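Local coordinates for hypothetical protein SMU.776 (Streptococcus mutans, PDB 2B78) that is of unknown function but probably acts as an S-adenosylmethionine-dependent methyltransferase, perhaps on RNA, at residues A237-S251 / N264-F276. Residues are numbered along the deposited sequence; the frame is centred on the assembly and turned at random.
Sequences ATTSVDLAKRSRALS and NHQLVVMDVFDYF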
ATOM      1  N   ALA A 237      -2.705  -5.626 -26.211  1.00 13.12           N
ATOM      2  CA  ALA A 237      -2.482  -6.941 -25.627  1.00 12.62           C
ATOM      3  C   ALA A 237      -1.755  -6.789 -24.296  1.00 11.78           C
ATOM      4  O   ALA A 237      -1.131  -5.771 -24.042  1.00 12.79           O
ATOM      5  CB  ALA A 237      -1.644  -7.787 -26.585  1.00 10.63           C
ATOM      6  N   THR A 238      -1.837  -7.792 -23.430  1.00 10.43           N
ATOM      7  CA  THR A 238      -1.110  -7.702 -22.172  1.00 10.35           C
ATOM      8  C   THR A 238      -0.596  -9.066 -21.778  1.00 10.23           C
ATOM      9  O   THR A 238      -1.231 -10.097 -22.040  1.00 11.41           O
ATOM     10  CB  THR A 238      -1.977  -7.168 -21.006  1.00 10.78           C
ATOM     11  OG1 THR A 238      -2.870  -8.198 -20.559  1.00 14.13           O
ATOM     12  CG2 THR A 238      -2.779  -5.961 -21.444  1.00 10.79           C
ATOM     13  N   THR A 239       0.577  -9.070 -21.170  1.00 10.86           N
ATOM     14  CA  THR A 239       1.193 -10.291 -20.690  1.00 10.61           C
ATOM     15  C   THR A 239       1.469 -10.021 -19.225  1.00 11.03           C
ATOM     16  O   THR A 239       2.170  -9.074 -18.892  1.00 10.96           O
ATOM     17  CB  THR A 239       2.505 -10.578 -21.417  1.00 10.92           C
ATOM     18  OG1 THR A 239       2.238 -10.751 -22.814  1.00 10.53           O
ATOM     19  CG2 THR A 239       3.158 -11.836 -20.849  1.00 10.80           C
ATOM     20  N   SER A 240       0.910 -10.856 -18.352  1.00 10.55           N
ATOM     21  CA  SER A 240       1.071 -10.690 -16.918  1.00 10.50           C
ATOM     22  C   SER A 240       1.944 -11.813 -16.370  1.00 11.97           C
ATOM     23  O   SER A 240       1.627 -12.997 -16.527  1.00 11.42           O
ATOM     24  CB  SER A 240      -0.304 -10.710 -16.254  1.00  8.98           C
ATOM     25  OG  SER A 240      -1.185  -9.817 -16.921  1.00  9.03           O
ATOM     26  N   VAL A 241       3.041 -11.437 -15.723  1.00 12.42           N
ATOM     27  CA  VAL A 241       3.972 -12.429 -15.198  1.00 13.04           C
ATOM     28  C   VAL A 241       4.130 -12.424 -13.685  1.00 14.82           C
ATOM     29  O   VAL A 241       4.463 -11.394 -13.086  1.00 13.08           O
ATOM     30  CB  VAL A 241       5.367 -12.237 -15.825  1.00 11.41           C
ATOM     31  CG1 VAL A 241       6.282 -13.406 -15.428  1.00  9.44           C
ATOM     32  CG2 VAL A 241       5.251 -12.111 -17.333  1.00  9.75           C
ATOM     33  N   ASP A 242       3.892 -13.580 -13.061  1.00 16.23           N
ATOM     34  CA  ASP A 242       4.048 -13.704 -11.618  1.00 16.40           C
ATOM     35  C   ASP A 242       4.643 -15.067 -11.296  1.00 17.95           C
ATOM     36  O   ASP A 242       4.366 -16.055 -11.978  1.00 18.63           O
ATOM     37  CB  ASP A 242       2.704 -13.570 -10.894  1.00 16.26           C
ATOM     38  CG  ASP A 242       2.874 -13.203  -9.434  1.00 15.20           C
ATOM     39  OD1 ASP A 242       3.157 -12.018  -9.162  1.00 17.97           O
ATOM     40  OD2 ASP A 242       2.744 -14.089  -8.556  1.00 17.18           O
ATOM     41  N   LEU A 243       5.453 -15.122 -10.249  1.00 18.53           N
ATOM     42  CA  LEU A 243       6.080 -16.371  -9.846  1.00 19.38           C
ATOM     43  C   LEU A 243       5.098 -17.382  -9.253  1.00 18.23           C
ATOM     44  O   LEU A 243       5.360 -18.580  -9.286  1.00 18.31           O
ATOM     45  CB  LEU A 243       7.175 -16.083  -8.813  1.00 21.66           C
ATOM     46  CG  LEU A 243       7.866 -17.297  -8.196  1.00 24.49           C
ATOM     47  CD1 LEU A 243       8.753 -17.971  -9.237  1.00 25.07           C
ATOM     48  CD2 LEU A 243       8.691 -16.854  -6.998  1.00 25.57           C
ATOM     49  N   ALA A 244       3.970 -16.911  -8.729  1.00 16.30           N
ATOM     50  CA  ALA A 244       3.001 -17.800  -8.071  1.00 15.62           C
ATOM     51  C   ALA A 244       1.868 -18.414  -8.900  1.00 15.50           C
ATOM     52  O   ALA A 244       1.113 -17.712  -9.575  1.00 13.56           O
ATOM     53  CB  ALA A 244       2.409 -17.087  -6.856  1.00 14.52           C
ATOM     54  N   LYS A 245       1.743 -19.735  -8.808  1.00 16.37           N
ATOM     55  CA  LYS A 245       0.705 -20.475  -9.534  1.00 18.31           C
ATOM     56  C   LYS A 245      -0.681 -19.901  -9.227  1.00 18.25           C
ATOM     57  O   LYS A 245      -1.572 -19.909 -10.077  1.00 18.93           O
ATOM     58  CB  LYS A 245       0.741 -21.957  -9.136  1.00 19.46           C
ATOM     59  CG  LYS A 245       2.017 -22.688  -9.518  1.00 22.93           C
ATOM     60  CD  LYS A 245       2.012 -24.134  -9.015  1.00 25.30           C
ATOM     61  CE  LYS A 245       3.278 -24.868  -9.456  1.00 28.44           C
ATOM     62  NZ  LYS A 245       3.394 -26.238  -8.868  1.00 29.51           N
ATOM     63  N   ARG A 246      -0.854 -19.406  -8.004  1.00 18.99           N
ATOM     64  CA  ARG A 246      -2.119 -18.820  -7.575  1.00 19.15           C
ATOM     65  C   ARG A 246      -2.571 -17.664  -8.455  1.00 17.23           C
ATOM     66  O   ARG A 246      -3.769 -17.400  -8.578  1.00 15.62           O
ATOM     67  CB  ARG A 246      -1.998 -18.296  -6.145  1.00 22.47           C
ATOM     68  CG  ARG A 246      -1.807 -19.338  -5.075  1.00 27.46           C
ATOM     69  CD  ARG A 246      -1.817 -18.647  -3.716  1.00 29.77           C
ATOM     70  NE  ARG A 246      -3.005 -17.807  -3.568  1.00 32.66           N
ATOM     71  CZ  ARG A 246      -3.183 -16.914  -2.601  1.00 34.02           C
ATOM     72  NH1 ARG A 246      -2.243 -16.732  -1.680  1.00 34.86           N
ATOM     73  NH2 ARG A 246      -4.304 -16.201  -2.552  1.00 33.89           N
ATOM     74  N   SER A 247      -1.615 -16.962  -9.054  1.00 15.57           N
ATOM     75  CA  SER A 247      -1.932 -15.816  -9.905  1.00 14.57           C
ATOM     76  C   SER A 247      -2.897 -16.108 -11.047  1.00 13.85           C
ATOM     77  O   SER A 247      -3.657 -15.222 -11.444  1.00 14.89           O
ATOM     78  CB  SER A 247      -0.651 -15.216 -10.485  1.00 14.87           C
ATOM     79  OG  SER A 247       0.001 -16.133 -11.351  1.00 17.26           O
ATOM     80  N   ARG A 248      -2.882 -17.331 -11.580  1.00 12.40           N
ATOM     81  CA  ARG A 248      -3.764 -17.658 -12.701  1.00 12.26           C
ATOM     82  C   ARG A 248      -5.249 -17.429 -12.428  1.00 12.80           C
ATOM     83  O   ARG A 248      -5.873 -16.555 -13.030  1.00 13.71           O
ATOM     84  CB  ARG A 248      -3.570 -19.110 -13.149  1.00 10.69           C
ATOM     85  CG  ARG A 248      -2.161 -19.445 -13.646  1.00 13.04           C
ATOM     86  CD  ARG A 248      -2.206 -20.549 -14.705  1.00 10.05           C
ATOM     87  NE  ARG A 248      -0.885 -20.956 -15.186  1.00 10.58           N
ATOM     88  CZ  ARG A 248      -0.055 -21.750 -14.515  1.00 10.68           C
ATOM     89  NH1 ARG A 248      -0.406 -22.223 -13.324  1.00 10.85           N
ATOM     90  NH2 ARG A 248       1.115 -22.091 -15.041  1.00  7.69           N
ATOM     91  N   ALA A 249      -5.823 -18.226 -11.535  1.00 12.15           N
ATOM     92  CA  ALA A 249      -7.243 -18.098 -11.234  1.00 11.69           C
ATOM     93  C   ALA A 249      -7.632 -16.705 -10.734  1.00 12.14           C
ATOM     94  O   ALA A 249      -8.671 -16.163 -11.132  1.00 13.96           O
ATOM     95  CB  ALA A 249      -7.651 -19.155 -10.209  1.00  9.45           C
ATOM     96  N   LEU A 250      -6.800 -16.126  -9.872  1.00 11.95           N
ATOM     97  CA  LEU A 250      -7.072 -14.802  -9.301  1.00 12.64           C
ATOM     98  C   LEU A 250      -7.019 -13.700 -10.337  1.00 13.26           C
ATOM     99  O   LEU A 250      -7.662 -12.665 -10.184  1.00 15.23           O
ATOM    100  CB  LEU A 250      -6.080 -14.482  -8.183  1.00  9.28           C
ATOM    101  CG  LEU A 250      -6.078 -15.445  -6.993  1.00 10.70           C
ATOM    102  CD1 LEU A 250      -5.120 -14.938  -5.936  1.00  8.42           C
ATOM    103  CD2 LEU A 250      -7.486 -15.555  -6.426  1.00  9.74           C
ATOM    104  N   SER A 251      -6.234 -13.904 -11.388  1.00 13.22           N
ATOM    105  CA  SER A 251      -6.140 -12.908 -12.439  1.00 11.95           C
ATOM    106  C   SER A 251      -7.339 -13.053 -13.373  1.00 11.95           C
ATOM    107  O   SER A 251      -7.936 -12.064 -13.798  1.00 14.38           O
ATOM    108  CB  SER A 251      -4.827 -13.084 -13.215  1.00  8.62           C
ATOM    109  OG  SER A 251      -3.717 -12.868 -12.365  1.00  4.63           O
ATOM    110  N   ASN A 264      -6.052 -11.877 -26.490  1.00 13.66           N
ATOM    111  CA  ASN A 264      -4.805 -11.125 -26.465  1.00 14.45           C
ATOM    112  C   ASN A 264      -4.313 -10.812 -25.065  1.00 14.02           C
ATOM    113  O   ASN A 264      -3.575  -9.850 -24.859  1.00 13.98           O
ATOM    114  CB  ASN A 264      -4.955  -9.831 -27.266  1.00 15.24           C
ATOM    115  CG  ASN A 264      -5.145 -10.092 -28.748  1.00 18.71           C
ATOM    116  OD1 ASN A 264      -6.130  -9.661 -29.344  1.00 20.44           O
ATOM    117  ND2 ASN A 264      -4.199 -10.813 -29.347  1.00 18.05           N
ATOM    118  N   HIS A 265      -4.728 -11.619 -24.097  1.00 13.01           N
ATOM    119  CA  HIS A 265      -4.291 -11.411 -22.733  1.00 13.94           C
ATOM    120  C   HIS A 265      -3.719 -12.727 -22.242  1.00 14.06           C
ATOM    121  O   HIS A 265      -4.430 -13.726 -22.139  1.00 14.38           O
ATOM    122  CB  HIS A 265      -5.461 -10.933 -21.862  1.00 14.14           C
ATOM    123  CG  HIS A 265      -6.028  -9.618 -22.306  1.00 14.54           C
ATOM    124  ND1 HIS A 265      -5.316  -8.440 -22.223  1.00 13.62           N
ATOM    125  CD2 HIS A 265      -7.181  -9.315 -22.953  1.00 14.42           C
ATOM    126  CE1 HIS A 265      -5.998  -7.470 -22.809  1.00 13.20           C
ATOM    127  NE2 HIS A 265      -7.134  -7.975 -23.262  1.00 14.04           N
ATOM    128  N   GLN A 266      -2.417 -12.718 -21.971  1.00 13.28           N
ATOM    129  CA  GLN A 266      -1.696 -13.904 -21.514  1.00 11.57           C
ATOM    130  C   GLN A 266      -1.259 -13.832 -20.061  1.00 12.10           C
ATOM    131  O   GLN A 266      -0.754 -12.800 -19.608  1.00 11.61           O
ATOM    132  CB  GLN A 266      -0.448 -14.121 -22.371  1.00  8.66           C
ATOM    133  CG  GLN A 266      -0.690 -14.753 -23.740  1.00 11.99           C
ATOM    134  CD  GLN A 266      -1.466 -13.857 -24.691  1.00 15.23           C
ATOM    135  OE1 GLN A 266      -1.098 -12.705 -24.919  1.00 16.91           O
ATOM    136  NE2 GLN A 266      -2.544 -14.391 -25.259  1.00 14.37           N
ATOM    137  N   LEU A 267      -1.437 -14.935 -19.337  1.00 12.90           N
ATOM    138  CA  LEU A 267      -1.021 -15.012 -17.943  1.00 13.60           C
ATOM    139  C   LEU A 267       0.115 -16.031 -17.891  1.00 15.07           C
ATOM    140  O   LEU A 267      -0.056 -17.188 -18.304  1.00 16.68           O
ATOM    141  CB  LEU A 267      -2.167 -15.481 -17.045  1.00 13.77           C
ATOM    142  CG  LEU A 267      -3.507 -14.735 -17.069  1.00 13.21           C
ATOM    143  CD1 LEU A 267      -4.392 -15.358 -16.013  1.00 13.79           C
ATOM    144  CD2 LEU A 267      -3.341 -13.252 -16.808  1.00 10.57           C
ATOM    145  N   VAL A 268       1.267 -15.594 -17.388  1.00 14.56           N
ATOM    146  CA  VAL A 268       2.450 -16.435 -17.287  1.00 13.02           C
ATOM    147  C   VAL A 268       2.859 -16.651 -15.835  1.00 14.03           C
ATOM    148  O   VAL A 268       2.751 -15.747 -15.011  1.00 14.53           O
ATOM    149  CB  VAL A 268       3.634 -15.775 -18.032  1.00 13.33           C
ATOM    150  CG1 VAL A 268       4.899 -16.600 -17.855  1.00  7.85           C
ATOM    151  CG2 VAL A 268       3.294 -15.609 -19.508  1.00  9.38           C
ATOM    152  N   VAL A 269       3.301 -17.860 -15.509  1.00 15.13           N
ATOM    153  CA  VAL A 269       3.771 -18.138 -14.154  1.00 16.31           C
ATOM    154  C   VAL A 269       5.240 -18.463 -14.305  1.00 16.58           C
ATOM    155  O   VAL A 269       5.606 -19.547 -14.778  1.00 18.02           O
ATOM    156  CB  VAL A 269       3.061 -19.346 -13.505  1.00 17.27           C
ATOM    157  CG1 VAL A 269       3.596 -19.557 -12.087  1.00 14.66           C
ATOM    158  CG2 VAL A 269       1.557 -19.100 -13.458  1.00 18.52           C
ATOM    159  N   MET A 270       6.089 -17.520 -13.914  1.00 16.11           N
ATOM    160  CA  MET A 270       7.518 -17.713 -14.052  1.00 16.05           C
ATOM    161  C   MET A 270       8.284 -16.683 -13.238  1.00 16.82           C
ATOM    162  O   MET A 270       7.757 -15.613 -12.912  1.00 17.62           O
ATOM    163  CB  MET A 270       7.897 -17.569 -15.528  1.00 15.93           C
ATOM    164  CG  MET A 270       9.308 -17.987 -15.868  1.00 15.13           C
ATOM    165  SD  MET A 270       9.728 -17.594 -17.582  1.00 17.90           S
ATOM    166  CE  MET A 270       8.489 -18.482 -18.453  1.00 11.25           C
ATOM    167  N   ASP A 271       9.523 -17.012 -12.893  1.00 17.33           N
ATOM    168  CA  ASP A 271      10.380 -16.086 -12.163  1.00 15.58           C
ATOM    169  C   ASP A 271      10.586 -14.914 -13.135  1.00 15.80           C
ATOM    170  O   ASP A 271      10.764 -15.122 -14.340  1.00 15.28           O
ATOM    171  CB  ASP A 271      11.713 -16.762 -11.850  1.00 13.83           C
ATOM    172  CG  ASP A 271      12.701 -15.825 -11.216  1.00 12.75           C
ATOM    173  OD1 ASP A 271      12.626 -15.601  -9.981  1.00 12.50           O
ATOM    174  OD2 ASP A 271      13.547 -15.304 -11.961  1.00 10.86           O
ATOM    175  N   VAL A 272      10.553 -13.686 -12.627  1.00 16.46           N
ATOM    176  CA  VAL A 272      10.698 -12.518 -13.498  1.00 17.18           C
ATOM    177  C   VAL A 272      12.032 -12.463 -14.237  1.00 16.37           C
ATOM    178  O   VAL A 272      12.083 -12.038 -15.389  1.00 16.97           O
ATOM    179  CB  VAL A 272      10.459 -11.206 -12.705  1.00 17.37           C
ATOM    180  CG1 VAL A 272      10.888  -9.998 -13.532  1.00 15.52           C
ATOM    181  CG2 VAL A 272       8.962 -11.078 -12.374  1.00 16.90           C
ATOM    182  N   PHE A 273      13.114 -12.886 -13.596  1.00 15.54           N
ATOM    183  CA  PHE A 273      14.394 -12.872 -14.295  1.00 16.15           C
ATOM    184  C   PHE A 273      14.405 -13.970 -15.346  1.00 15.54           C
ATOM    185  O   PHE A 273      15.002 -13.811 -16.413  1.00 16.04           O
ATOM    186  CB  PHE A 273      15.556 -13.039 -13.319  1.00 15.53           C
ATOM    187  CG  PHE A 273      15.844 -11.800 -12.528  1.00 16.96           C
ATOM    188  CD1 PHE A 273      16.364 -10.664 -13.156  1.00 17.41           C
ATOM    189  CD2 PHE A 273      15.554 -11.741 -11.170  1.00 15.27           C
ATOM    190  CE1 PHE A 273      16.588  -9.484 -12.434  1.00 18.57           C
ATOM    191  CE2 PHE A 273      15.777 -10.563 -10.440  1.00 16.63           C
ATOM    192  CZ  PHE A 273      16.292  -9.436 -11.074  1.00 16.17           C
ATOM    193  N   ASP A 274      13.739 -15.087 -15.059  1.00 15.53           N
ATOM    194  CA  ASP A 274      13.681 -16.163 -16.043  1.00 14.38           C
ATOM    195  C   ASP A 274      12.852 -15.677 -17.227  1.00 13.53           C
ATOM    196  O   ASP A 274      13.093 -16.082 -18.375  1.00 13.44           O
ATOM    197  CB  ASP A 274      13.053 -17.438 -15.458  1.00 13.18           C
ATOM    198  CG  ASP A 274      14.003 -18.197 -14.539  1.00 14.41           C
ATOM    199  OD1 ASP A 274      15.238 -18.038 -14.666  1.00 13.69           O
ATOM    200  OD2 ASP A 274      13.515 -18.968 -13.689  1.00 16.78           O
ATOM    201  N   TYR A 275      11.873 -14.811 -16.963  1.00 12.27           N
ATOM    202  CA  TYR A 275      11.065 -14.304 -18.062  1.00 12.03           C
ATOM    203  C   TYR A 275      11.865 -13.323 -18.917  1.00 10.95           C
ATOM    204  O   TYR A 275      11.669 -13.255 -20.130  1.00 10.14           O
ATOM    205  CB  TYR A 275       9.788 -13.612 -17.569  1.00 12.62           C
ATOM    206  CG  TYR A 275       8.848 -13.336 -18.719  1.00 14.35           C
ATOM    207  CD1 TYR A 275       8.076 -14.363 -19.268  1.00 14.98           C
ATOM    208  CD2 TYR A 275       8.801 -12.082 -19.329  1.00 15.03           C
ATOM    209  CE1 TYR A 275       7.287 -14.153 -20.404  1.00 15.71           C
ATOM    210  CE2 TYR A 275       8.010 -11.858 -20.466  1.00 16.43           C
ATOM    211  CZ  TYR A 275       7.259 -12.901 -20.998  1.00 15.01           C
ATOM    212  OH  TYR A 275       6.489 -12.703 -22.124  1.00 16.29           O
ATOM    213  N   PHE A 276      12.760 -12.558 -18.292  1.00 10.55           N
ATOM    214  CA  PHE A 276      13.572 -11.611 -19.045  1.00 11.24           C
ATOM    215  C   PHE A 276      14.392 -12.393 -20.057  1.00 12.48           C
ATOM    216  O   PHE A 276      14.470 -12.021 -21.230  1.00 14.42           O
ATOM    217  CB  PHE A 276      14.504 -10.819 -18.117  1.00 11.32           C
ATOM    218  CG  PHE A 276      13.853  -9.620 -17.466  1.00 10.85           C
ATOM    219  CD1 PHE A 276      13.093  -8.730 -18.219  1.00 10.13           C
ATOM    220  CD2 PHE A 276      14.049  -9.359 -16.110  1.00 12.34           C
ATOM    221  CE1 PHE A 276      12.535  -7.592 -17.631  1.00 11.02           C
ATOM    222  CE2 PHE A 276      13.500  -8.225 -15.514  1.00 11.17           C
ATOM    223  CZ  PHE A 276      12.741  -7.339 -16.275  1.00 10.57           C
TER
HETATM  224  O   HOH W   1      -2.541 -10.651 -19.140  1.00 16.98           O
HETATM  225  O   HOH W   2       0.175 -15.310 -14.017  1.00 13.48           O
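Val269 sends its two methyl branches in different directions over the 237-251 segment. Its CB lies 3.7 Å from Arg248 NH2. Its CG1, anti to the backbone N (chi1 -179°), reaches the turn after strand 237-242 and meets Leu243 O at 3.5 Å. Its CG2 sits over the centre of one face of the Arg248 guanidinium, 3.3 Å from CZ. The arginine crosses the valine at about a right angle, its chain extended from CG to NE. Two residues earlier, on the same face of the sheet, Leu267 points its CD1 at Ser251 CB and at Arg248 O. Helix 247-257 thus packs on the sheet, and strands 237-242 and 265-269 run parallel beside each other. This is a beta-alpha-beta unit of the Rossmann-like methyltransferase fold, with 265-269 outermost in the sheet of this chain. Backbone bonds alternate between the strands from Thr238 N to Asn264 O as far as Met270 N to Asp242 O. The last is bent, 138° at the hydrogen, and its donor stands above the carbonyl plane. Asp242, Arg246, Asp271 and Val272 are seen to bind S-adenosyl-L-homocysteine in this protein, though the ligand is absent from this chain, which places the C-terminal ends of both strands beside that site. Asp242 OD2 closes an Asx turn with Ala244 N, while OD1 accepts from Tyr222 N. Asp271 N-caps helix 272-281 through OD2, which takes Asp274 N on its anti lone pair. On the opposite face of the sheet, Val241 CG2 lies over the Tyr275 ring, 3.9 Å from its centroid and 5° off the normal. The Tyr275 hydroxyl is hydrogen-bonded to Tyr286. Near the start of the strands, Thr238 OG1 and His265 ND1 share a hydrogen bond of 3.0 Å. A water links Thr238 OG1 to Ser240 OG and Gln266 O.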